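Local structure of CCN family member 3 (Rattus norvegicus, 5NB8) at residues F19-N22 and H26-C29. The protein binds integrins and membrane receptors such as NOTCH1 as a secreted signalling protein, regulating cell proliferation, adhesion, migration, differentiation and survival. Residues are numbered along the deposited sequence; the frame is centred on the assembly and turned at random.
Sequences FEPN and HCTC
Phe19 and Cys27 face each other as an antiparallel hydrogen-bonded pair, their CA atoms 5.3 Å apart, where the short outer strand 18-19 pairs with the middle strand 25-30. Two backbone bonds close the pair: Phe19 N gives its hydrogen to Cys27 O at 2.9 Å, and Cys27 N gives its own to Phe19 O at 2.8 Å. Both side chains leave on the same face of the sheet. With CG set between the backbone N and the carbonyl carbon (chi1 64°), the Phe19 ring folds back over its neighbour, and Cys27 CB lies under one ring face, 3.6 Å from the centroid, in a CH-pi contact offset toward the CE1-CZ rim. Cys27 SG stands obliquely to the same ring, 4.6 Å from its centroid, and also touches Pro21 CD at 3.6 Å, so ring and proline flank the sulfur on adjacent sides. Without the ring, as with an alanine here, Cys27 CB would probably lose its aromatic cover and Tyr13 its stacking partner. Next to the pair, Glu20 CG comes to the edge of the His26 ring, 4.4 Å from ND1, while the Glu20 carboxylate forms a salt bridge with Arg39. Cys27 is bonded to Cys36, so the ring packs against the Cys27 half of the disulfide that ties the middle strand to strand 33-38. The arrangement belongs to the three-stranded antiparallel sheet of the von Willebrand factor type C domain of CCN3, one of several domains of the full-length protein and a small disulfide-rich module of the fibronectin type I-like clan.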
loop_
_atom_site.group_PDB
_atom_site.type_symbol
_atom_site.label_atom_id
_atom_site.label_comp_id
_atom_site.label_asym_id
_atom_site.label_seq_id
_atom_site.Cartn_x
_atom_site.Cartn_y
_atom_site.Cartn_z
ATOM N N PHE A 19 2.693 10.119 -5.848
ATOM C CA PHE A 19 3.762 9.186 -6.192
ATOM C C PHE A 19 3.423 7.810 -5.645
ATOM O O PHE A 19 2.492 7.637 -4.853
ATOM C CB PHE A 19 5.111 9.649 -5.644
ATOM C CG PHE A 19 5.162 9.695 -4.144
ATOM C CD1 PHE A 19 4.596 10.761 -3.456
ATOM C CD2 PHE A 19 5.771 8.680 -3.419
ATOM C CE1 PHE A 19 4.631 10.814 -2.076
ATOM C CE2 PHE A 19 5.811 8.729 -2.036
ATOM C CZ PHE A 19 5.239 9.810 -1.366
ATOM N N GLU A 20 4.211 6.830 -6.067
ATOM C CA GLU A 20 4.051 5.444 -5.628
ATOM C C GLU A 20 5.378 4.951 -5.076
ATOM O O GLU A 20 6.334 4.751 -5.854
ATOM C CB GLU A 20 3.587 4.562 -6.781
ATOM C CG GLU A 20 2.449 5.170 -7.563
ATOM C CD GLU A 20 2.168 4.414 -8.833
ATOM O OE1 GLU A 20 2.584 3.237 -8.919
ATOM O OE2 GLU A 20 1.540 4.995 -9.745
ATOM N N PRO A 21 5.507 4.761 -3.764
ATOM C CA PRO A 21 6.777 4.237 -3.250
ATOM C C PRO A 21 6.973 2.774 -3.620
ATOM O O PRO A 21 8.119 2.321 -3.728
ATOM C CB PRO A 21 6.660 4.441 -1.738
ATOM C CG PRO A 21 5.164 4.366 -1.466
ATOM C CD PRO A 21 4.489 4.924 -2.711
ATOM N N ASN A 22 5.882 2.041 -3.828
ATOM C CA ASN A 22 5.884 0.692 -4.390
ATOM C C ASN A 22 4.533 0.495 -5.072
ATOM O O ASN A 22 3.666 1.373 -5.021
ATOM C CB ASN A 22 6.159 -0.367 -3.308
ATOM C CG ASN A 22 5.220 -0.237 -2.113
ATOM O OD1 ASN A 22 3.995 -0.224 -2.266
ATOM N ND2 ASN A 22 5.788 -0.091 -0.925
ATOM N N HIS A 26 -0.453 4.319 -3.073
ATOM C CA HIS A 26 -0.544 5.576 -3.806
ATOM C C HIS A 26 -0.534 6.702 -2.782
ATOM O O HIS A 26 -1.384 6.725 -1.886
ATOM C CB HIS A 26 -1.818 5.617 -4.651
ATOM C CG HIS A 26 -2.005 6.881 -5.428
ATOM N ND1 HIS A 26 -1.307 7.152 -6.585
ATOM C CD2 HIS A 26 -2.826 7.939 -5.228
ATOM C CE1 HIS A 26 -1.680 8.329 -7.057
ATOM N NE2 HIS A 26 -2.602 8.826 -6.253
ATOM N N CYS A 27 0.416 7.632 -2.914
ATOM C CA CYS A 27 0.660 8.658 -1.909
ATOM C C CYS A 27 0.487 10.047 -2.500
ATOM O O CYS A 27 0.771 10.281 -3.675
ATOM C CB CYS A 27 2.072 8.541 -1.308
ATOM S SG CYS A 27 2.405 6.929 -0.505
ATOM N N THR A 28 0.034 10.972 -1.655
ATOM C CA THR A 28 -0.131 12.370 -2.037
ATOM C C THR A 28 0.506 13.256 -0.978
ATOM O O THR A 28 0.318 13.039 0.220
ATOM C CB THR A 28 -1.614 12.730 -2.194
ATOM O OG1 THR A 28 -2.190 11.896 -3.206
ATOM C CG2 THR A 28 -1.799 14.230 -2.588
ATOM N N CYS A 29 1.259 14.253 -1.425
ATOM C CA CYS A 29 1.798 15.279 -0.551
ATOM C C CYS A 29 0.776 16.405 -0.440
ATOM O O CYS A 29 0.329 16.938 -1.461
ATOM C CB CYS A 29 3.117 15.796 -1.111
ATOM S SG CYS A 29 3.723 17.285 -0.306
#